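Local coordinates for glycoside hydrolase family protein (Novosphingobium sp. PP1Y, PDB 6Q2F), which probably hydrolyses alpha-L-rhamnosides, releasing rhamnose from glycosides, and holds a sodium ion in its barrel domain, at residues Trp59-Gly64 with Leu86-Ala91; Ile677-His682 with Leu692-Phe697; Tyr789-Leu794 with Ser870-Met875. One frame throughout, in Å; residues are numbered along the deposited sequence.

In the fold
Contacts 1 and 2 belong to one region, contact 3 to another. The first two have centres about 9 Å apart and touch: His60 O lies 2.9 Å from His682 N, a probable hydrogen bond joining the strand of contact 1 to the loop of contact 2. Both border the sodium site of Asp503, Ser504, Glu583, Glu586 and Glu644; the side chain of Phe89 is about 8 Å from the ion and that of His678 about 7 Å. Contact 3 lies across the chain's centre, about 47 Å from contact 1 and 45 Å from contact 2 between centres, and its nearest atoms remain about 24 Å and 26 Å from theirs; its strand belongs to a different sheet.

Contact 1 (Trp59-Gly64 with Leu86-Ala91); sequences WHWMNG and LQNFDA
Trp59 lies between Leu86 and Trp61 in the densest part of this pairing of adjacent parallel strands, one beta-alpha-beta unit of a (beta/alpha)8 barrel. Leu86 CD1 sits over one face of its six-membered ring, 3.5 Å from CE3, in a CH-pi contact, while Trp61 NE1 approaches the opposite face. Asn88 comes next: with CG anti to the backbone N (chi1 -180°), its ND2 reaches over the Trp61 indole and donates to Trp59 O at 3.0 Å. ND2 is also 3.2 Å from Trp61 NE1, but two donors meet there and no bond results. Helices 68-81 and 108-124 cover this side, and Asp74 receives the Trp59 indole N-H.

On the sheet face toward the barrel interior, His60 and Phe89 form an offset stack with centroids 4.6 Å apart and planes at 20°. Phe89 CD2 lies over the imidazole, whose edge meets Ala91 CB. With an alanine in place of His60, the Phe89 ring would probably lose its flat partner and be freer to turn.

The backbone ladder is tight in the middle, where Trp61 N donates to Phe89 O at 2.7 Å and 172°. Packing is looser at the C-terminal end of the pair: the selenium of selenomethionine Met62 stays 4.4 Å from Ala91 CB, and the N of partly exposed Asn63 donates to Ala91 O while its side-chain oxygen turns to Thr95. There a water accepts the N-H of Gly64 beside Trp61 O and Asp90 OD1, the latter also bonded to Trp110.

Among the indoles, the buried ND2 of Asn88 thus has one acceptor, Trp59 O, which also takes a weak bond from Phe89 N and is probably polarised by its two donors.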
# COMPACT_ATOMS: atom_id res chain seq x y z
N TRP A 59 -8.27 -0.69 16.06
CA TRP A 59 -8.78 -0.33 17.39
C TRP A 59 -7.63 0.29 18.19
O TRP A 59 -6.98 -0.37 19.00
CB TRP A 59 -9.36 -1.56 18.06
CG TRP A 59 -10.03 -1.37 19.38
CD1 TRP A 59 -11.05 -0.49 19.69
CD2 TRP A 59 -9.81 -2.15 20.55
NE1 TRP A 59 -11.44 -0.67 21.00
CE2 TRP A 59 -10.69 -1.68 21.55
CE3 TRP A 59 -8.94 -3.20 20.86
CZ2 TRP A 59 -10.72 -2.23 22.82
CZ3 TRP A 59 -8.96 -3.73 22.13
CH2 TRP A 59 -9.85 -3.25 23.10
N HIS A 60 -7.37 1.57 17.95
CA HIS A 60 -6.23 2.24 18.53
C HIS A 60 -6.50 2.63 19.98
O HIS A 60 -7.54 3.21 20.29
CB HIS A 60 -5.88 3.49 17.73
CG HIS A 60 -5.31 3.21 16.37
ND1 HIS A 60 -6.11 2.98 15.27
CD2 HIS A 60 -4.03 3.15 15.94
CE1 HIS A 60 -5.34 2.77 14.22
NE2 HIS A 60 -4.08 2.87 14.59
N TRP A 61 -5.57 2.31 20.86
CA TRP A 61 -5.56 2.81 22.23
C TRP A 61 -4.75 4.10 22.24
O TRP A 61 -3.54 4.08 22.06
CB TRP A 61 -4.95 1.78 23.18
CG TRP A 61 -5.83 0.60 23.47
CD1 TRP A 61 -7.02 0.31 22.92
CD2 TRP A 61 -5.55 -0.45 24.41
NE1 TRP A 61 -7.52 -0.86 23.44
CE2 TRP A 61 -6.62 -1.34 24.36
CE3 TRP A 61 -4.47 -0.72 25.27
CZ2 TRP A 61 -6.68 -2.48 25.17
CZ3 TRP A 61 -4.53 -1.84 26.07
CH2 TRP A 61 -5.64 -2.71 26.01
N MSE A 62 -5.43 5.23 22.44
CA MSE A 62 -4.81 6.54 22.24
C MSE A 62 -4.06 7.03 23.50
O MSE A 62 -4.69 7.54 24.42
CB MSE A 62 -5.86 7.58 21.83
CG MSE A 62 -6.54 7.35 20.47
SE MSE A 62 -5.31 6.88 19.04
CE MSE A 62 -4.28 8.53 19.18
N ASN A 63 -2.73 6.88 23.52
CA ASN A 63 -1.88 7.55 24.51
C ASN A 63 -2.30 7.20 25.95
O ASN A 63 -2.44 8.08 26.80
CB ASN A 63 -1.91 9.06 24.28
CG ASN A 63 -0.80 9.81 25.00
OD1 ASN A 63 -0.81 11.04 25.04
ND2 ASN A 63 0.19 9.08 25.54
N GLY A 64 -2.52 5.92 26.21
CA GLY A 64 -2.87 5.50 27.56
C GLY A 64 -4.32 5.75 27.96
O GLY A 64 -4.70 5.40 29.09
N LEU A 86 -11.04 -7.22 15.44
CA LEU A 86 -10.45 -5.93 15.75
C LEU A 86 -8.95 -6.11 15.90
O LEU A 86 -8.47 -7.17 16.29
CB LEU A 86 -11.06 -5.33 17.03
CG LEU A 86 -10.74 -5.97 18.39
CD1 LEU A 86 -11.45 -5.13 19.46
CD2 LEU A 86 -11.21 -7.43 18.51
N GLN A 87 -8.21 -5.06 15.56
CA GLN A 87 -6.76 -5.12 15.53
C GLN A 87 -6.24 -3.98 16.39
O GLN A 87 -6.39 -2.81 16.04
CB GLN A 87 -6.25 -5.06 14.08
CG GLN A 87 -7.04 -6.04 13.16
CD GLN A 87 -6.33 -6.39 11.85
OE1 GLN A 87 -5.62 -5.58 11.27
NE2 GLN A 87 -6.55 -7.60 11.37
N ASN A 88 -5.68 -4.33 17.54
CA ASN A 88 -5.30 -3.36 18.55
C ASN A 88 -3.96 -2.71 18.23
O ASN A 88 -3.05 -3.35 17.73
CB ASN A 88 -5.24 -4.03 19.92
CG ASN A 88 -4.86 -3.06 21.02
OD1 ASN A 88 -3.89 -3.28 21.76
ND2 ASN A 88 -5.57 -1.95 21.11
N PHE A 89 -3.84 -1.42 18.57
CA PHE A 89 -2.58 -0.70 18.58
C PHE A 89 -2.50 0.11 19.85
O PHE A 89 -3.47 0.79 20.22
CB PHE A 89 -2.44 0.27 17.39
CG PHE A 89 -2.61 -0.38 16.06
CD1 PHE A 89 -1.54 -0.97 15.43
CD2 PHE A 89 -3.85 -0.38 15.43
CE1 PHE A 89 -1.69 -1.56 14.19
CE2 PHE A 89 -4.01 -0.98 14.18
CZ PHE A 89 -2.93 -1.56 13.56
N ASP A 90 -1.35 0.05 20.53
CA ASP A 90 -1.06 1.01 21.59
C ASP A 90 -0.30 2.16 20.95
O ASP A 90 0.90 2.04 20.70
CB ASP A 90 -0.29 0.38 22.74
CG ASP A 90 -0.21 1.30 23.95
OD1 ASP A 90 -1.26 1.50 24.60
OD2 ASP A 90 0.88 1.84 24.24
N ALA A 91 -0.99 3.26 20.68
CA ALA A 91 -0.45 4.36 19.87
C ALA A 91 -0.06 5.53 20.76
O ALA A 91 -0.92 6.15 21.39
CB ALA A 91 -1.48 4.81 18.83
O HOH W 1 -2.22 3.93 24.49

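Contact 2 (Ile677-His682 with Leu692-Phe697); sequences IHTSVH and LSLAIF
Val681 and Leu692 cross at about a right angle, with Val681 CG1 3.9 Å from Leu692 CB. The second branch of the same valine, CG2, slants against Leu694 and comes 3.6 Å from its backbone N, so the two methyls span the start of segment 692-697.

Leu694 then turns its own side chain across His678, again nearly perpendicular. CD2 approaches the imidazole obliquely, 3.7 Å from both CE1 and NE2. Chi1 of -176° swings the His678 ring away from its backbone N and out to this methyl, and Phe697 CB meets the ring edge near its plane at 4.1 Å from CE1. ND1 bonds to Gly698 O, which helps fix the ring's rotation. Thr679, reached through a cis peptide bond, has OG1 4.2 Å from Leu694 CD2, but the placement of this hydroxyl is doubtful, since chi1 of 17° is far from staggered.

Two turns shape the facing loop: an inverse gamma turn centred on Leu694 and a type II' beta turn from Leu694 to Phe697, closed by Phe697 N to Leu694 O at 3.0 Å. They bring Leu694 and Phe697 to the same imidazole.

The contact thus joins the loop after barrel strand 674-677 to the one between strands 690-691 and 697-698. Val681 and Thr679 also pack on strand 56-62, His678 touches strand 642-649 at Glu644, and Ser680 and His682 rest on helix 68-81.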
# COMPACT_ATOMS: atom_id res chain seq x y z
N ILE A 677 -11.59 -1.74 8.78
CA ILE A 677 -11.85 -0.33 8.85
C ILE A 677 -10.94 0.48 9.71
O ILE A 677 -10.77 0.21 10.84
CB ILE A 677 -13.31 -0.06 9.23
CG1 ILE A 677 -14.23 -0.75 8.25
CG2 ILE A 677 -13.59 1.43 9.25
CD1 ILE A 677 -15.55 -1.15 8.83
N HIS A 678 -10.37 1.49 9.11
CA HIS A 678 -9.53 2.43 9.78
C HIS A 678 -10.39 3.63 10.12
O HIS A 678 -10.70 4.35 9.22
CB HIS A 678 -8.48 2.87 8.80
CG HIS A 678 -7.47 3.80 9.38
ND1 HIS A 678 -7.75 5.10 9.69
CD2 HIS A 678 -6.18 3.60 9.69
CE1 HIS A 678 -6.68 5.66 10.19
NE2 HIS A 678 -5.71 4.78 10.20
N THR A 679 -10.75 3.89 11.37
CA THR A 679 -10.51 3.09 12.55
C THR A 679 -11.64 3.22 13.54
O THR A 679 -12.55 3.97 13.39
CB THR A 679 -9.35 3.57 13.44
OG1 THR A 679 -8.98 4.90 13.16
CG2 THR A 679 -8.28 2.69 13.44
N SER A 680 -11.53 2.44 14.59
CA SER A 680 -12.41 2.41 15.67
C SER A 680 -11.55 2.65 16.89
O SER A 680 -11.15 1.75 17.55
CB SER A 680 -13.09 1.07 15.73
OG SER A 680 -14.15 1.09 16.60
N VAL A 681 -11.26 3.91 17.17
CA VAL A 681 -10.50 4.28 18.35
C VAL A 681 -11.22 3.79 19.61
O VAL A 681 -12.46 3.84 19.70
CB VAL A 681 -10.29 5.80 18.35
CG1 VAL A 681 -10.03 6.32 19.74
CG2 VAL A 681 -9.12 6.17 17.44
N HIS A 682 -10.45 3.30 20.57
CA HIS A 682 -11.01 2.83 21.83
C HIS A 682 -11.62 3.98 22.62
O HIS A 682 -10.99 5.03 22.78
CB HIS A 682 -9.92 2.15 22.66
CG HIS A 682 -10.25 2.03 24.11
ND1 HIS A 682 -11.39 1.41 24.57
CD2 HIS A 682 -9.56 2.43 25.22
CE1 HIS A 682 -11.40 1.44 25.89
NE2 HIS A 682 -10.30 2.05 26.31
N LEU A 692 -12.41 10.81 21.63
CA LEU A 692 -11.07 10.68 21.07
C LEU A 692 -11.11 10.28 19.60
O LEU A 692 -12.05 9.64 19.13
CB LEU A 692 -10.28 9.63 21.83
CG LEU A 692 -10.03 9.85 23.30
CD1 LEU A 692 -9.28 8.62 23.80
CD2 LEU A 692 -9.26 11.10 23.54
N SER A 693 -10.06 10.67 18.89
CA SER A 693 -9.88 10.36 17.48
C SER A 693 -8.40 10.07 17.30
O SER A 693 -7.58 10.54 18.09
CB SER A 693 -10.31 11.53 16.61
OG SER A 693 -9.54 12.69 16.90
N LEU A 694 -8.03 9.37 16.25
CA LEU A 694 -6.63 9.09 15.99
C LEU A 694 -6.05 10.29 15.28
O LEU A 694 -5.96 10.32 14.10
CB LEU A 694 -6.49 7.86 15.11
CG LEU A 694 -5.13 7.60 14.48
CD1 LEU A 694 -4.08 7.31 15.51
CD2 LEU A 694 -5.16 6.50 13.44
N ALA A 695 -5.70 11.29 16.05
CA ALA A 695 -5.17 12.52 15.52
C ALA A 695 -6.13 13.15 14.51
O ALA A 695 -7.26 13.29 14.79
CB ALA A 695 -3.78 12.34 14.96
N ILE A 696 -5.66 13.50 13.34
CA ILE A 696 -6.47 14.13 12.34
C ILE A 696 -7.10 13.13 11.43
O ILE A 696 -7.54 13.47 10.37
CB ILE A 696 -5.60 15.01 11.45
CG1 ILE A 696 -4.52 14.17 10.81
CG2 ILE A 696 -4.96 16.13 12.22
CD1 ILE A 696 -3.79 14.91 9.72
N PHE A 697 -7.09 11.87 11.78
CA PHE A 697 -7.61 10.89 10.87
C PHE A 697 -8.90 10.25 11.23
O PHE A 697 -9.19 10.03 12.36
CB PHE A 697 -6.61 9.77 10.66
CG PHE A 697 -5.28 10.21 10.19
CD1 PHE A 697 -5.07 10.46 8.88
CD2 PHE A 697 -4.25 10.33 11.05
CE1 PHE A 697 -3.85 10.87 8.44
CE2 PHE A 697 -3.02 10.72 10.62
CZ PHE A 697 -2.82 10.99 9.30

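Contact 3 (Tyr789-Leu794 with Ser870-Met875); sequences YKTIYL and SALQAM
Thr791 and Leu872 bring together a strand and a helix of an alpha/beta domain whose parallel strands 762-765, 734-737, 788-794, 818-820 and 860-863 follow one another across the sheet in an order consistent with a flavodoxin-like fold. The interface is small, 129 Å² summed over both sides, and mostly apolar, with one loose approach of selenium to a carbonyl oxygen.

Methyl packing comes first. Leu872 CD2 approaches Thr791 CG2 at 4.1 Å, the two side chains slanting across one another, and the same methyl lies 4.4 Å from Lys790 CB. The threonine is turned to suit: chi1 of -174° sets OG1 opposite the backbone N and puts CG2 between that N and the carbonyl carbon.

Selenium contacts make up the rest. The SE atom of selenomethionine Met875 is 4.4 Å from Lys790 O, and Met875 continues on to Thr818, Val820, Arg861 and Ile863 of the neighbouring strands. Leu872 likewise reaches Val734.

Polar groups satisfy themselves away from the interface. Thr791 OG1 is hydrogen-bonded to Thr818 O on the adjacent strand, and Lys790 carries its charged end off to salt bridges with Asp780 and Glu779, so that only the base of its side chain faces the helix. Within the helical segment, Ala874 N donates to Ser870 O at 3.1 Å. Met875 N makes two weak bonds, to Ala871 O and Leu872 O, just past the last helical residues, and the selenium of Met875 stands 4.2 Å from Thr791 CB.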
# COMPACT_ATOMS: atom_id res chain seq x y z
N TYR A 789 -5.05 -19.33 -16.04
CA TYR A 789 -4.93 -18.24 -16.99
C TYR A 789 -4.78 -18.77 -18.42
O TYR A 789 -4.13 -19.79 -18.66
CB TYR A 789 -3.72 -17.37 -16.66
CG TYR A 789 -3.66 -16.98 -15.20
CD1 TYR A 789 -4.37 -15.88 -14.74
CD2 TYR A 789 -2.92 -17.72 -14.28
CE1 TYR A 789 -4.33 -15.50 -13.40
CE2 TYR A 789 -2.85 -17.34 -12.93
CZ TYR A 789 -3.57 -16.24 -12.51
OH TYR A 789 -3.55 -15.87 -11.19
N LYS A 790 -5.36 -18.01 -19.36
CA LYS A 790 -5.19 -18.27 -20.78
C LYS A 790 -3.83 -17.83 -21.28
O LYS A 790 -3.34 -18.38 -22.27
CB LYS A 790 -6.27 -17.54 -21.60
CG LYS A 790 -7.68 -17.74 -21.10
CD LYS A 790 -8.08 -19.20 -21.08
CE LYS A 790 -7.99 -19.85 -22.45
NZ LYS A 790 -8.48 -21.26 -22.36
N THR A 791 -3.20 -16.84 -20.64
CA THR A 791 -1.96 -16.30 -21.18
C THR A 791 -1.21 -15.54 -20.10
O THR A 791 -1.78 -15.09 -19.10
CB THR A 791 -2.22 -15.38 -22.37
OG1 THR A 791 -0.97 -14.99 -22.93
CG2 THR A 791 -2.94 -14.13 -21.89
N ILE A 792 0.10 -15.41 -20.32
CA ILE A 792 0.95 -14.48 -19.59
C ILE A 792 1.09 -13.25 -20.46
O ILE A 792 1.31 -13.37 -21.67
CB ILE A 792 2.34 -15.10 -19.31
CG1 ILE A 792 2.24 -16.18 -18.23
CG2 ILE A 792 3.34 -14.03 -18.90
CD1 ILE A 792 3.50 -17.04 -18.11
N TYR A 793 0.98 -12.08 -19.86
CA TYR A 793 1.23 -10.83 -20.56
C TYR A 793 2.53 -10.22 -20.05
O TYR A 793 2.75 -10.15 -18.84
CB TYR A 793 0.07 -9.86 -20.35
CG TYR A 793 0.29 -8.55 -21.04
CD1 TYR A 793 0.03 -8.41 -22.39
CD2 TYR A 793 0.76 -7.45 -20.33
CE1 TYR A 793 0.24 -7.20 -23.04
CE2 TYR A 793 0.97 -6.24 -20.97
CZ TYR A 793 0.72 -6.12 -22.33
OH TYR A 793 0.94 -4.93 -22.98
N LEU A 794 3.40 -9.80 -20.98
CA LEU A 794 4.68 -9.21 -20.58
C LEU A 794 4.49 -7.71 -20.48
O LEU A 794 4.47 -7.00 -21.49
CB LEU A 794 5.78 -9.56 -21.57
CG LEU A 794 6.01 -11.06 -21.76
CD1 LEU A 794 7.16 -11.27 -22.70
CD2 LEU A 794 6.28 -11.74 -20.42
N SER A 870 -6.74 -7.75 -28.12
CA SER A 870 -6.67 -8.22 -29.50
C SER A 870 -5.94 -9.56 -29.58
O SER A 870 -6.24 -10.37 -30.46
CB SER A 870 -6.01 -7.16 -30.37
OG SER A 870 -5.49 -7.73 -31.54
N ALA A 871 -5.02 -9.82 -28.66
CA ALA A 871 -4.39 -11.13 -28.64
C ALA A 871 -5.35 -12.19 -28.11
O ALA A 871 -5.42 -13.30 -28.65
CB ALA A 871 -3.11 -11.10 -27.81
N LEU A 872 -6.12 -11.85 -27.07
CA LEU A 872 -7.13 -12.79 -26.58
C LEU A 872 -8.17 -13.09 -27.66
O LEU A 872 -8.65 -14.23 -27.79
CB LEU A 872 -7.79 -12.21 -25.33
CG LEU A 872 -6.89 -12.19 -24.10
CD1 LEU A 872 -7.46 -11.32 -22.97
CD2 LEU A 872 -6.66 -13.63 -23.63
N GLN A 873 -8.51 -12.08 -28.46
CA GLN A 873 -9.39 -12.31 -29.59
C GLN A 873 -8.77 -13.30 -30.57
O GLN A 873 -9.43 -14.24 -31.04
CB GLN A 873 -9.70 -10.98 -30.27
CG GLN A 873 -10.83 -11.00 -31.29
CD GLN A 873 -11.20 -9.59 -31.71
OE1 GLN A 873 -12.38 -9.22 -31.75
NE2 GLN A 873 -10.18 -8.77 -32.00
N ALA A 874 -7.47 -13.14 -30.85
CA ALA A 874 -6.80 -14.06 -31.77
C ALA A 874 -6.60 -15.45 -31.19
O ALA A 874 -6.21 -16.36 -31.93
CB ALA A 874 -5.45 -13.49 -32.20
N MSE A 875 -6.83 -15.63 -29.89
CA MSE A 875 -6.80 -16.94 -29.27
C MSE A 875 -8.19 -17.53 -29.16
O MSE A 875 -8.38 -18.59 -28.58
CB MSE A 875 -6.21 -16.86 -27.85
CG MSE A 875 -4.77 -16.48 -27.78
SE MSE A 875 -4.29 -16.05 -25.91
CE MSE A 875 -3.64 -14.33 -26.32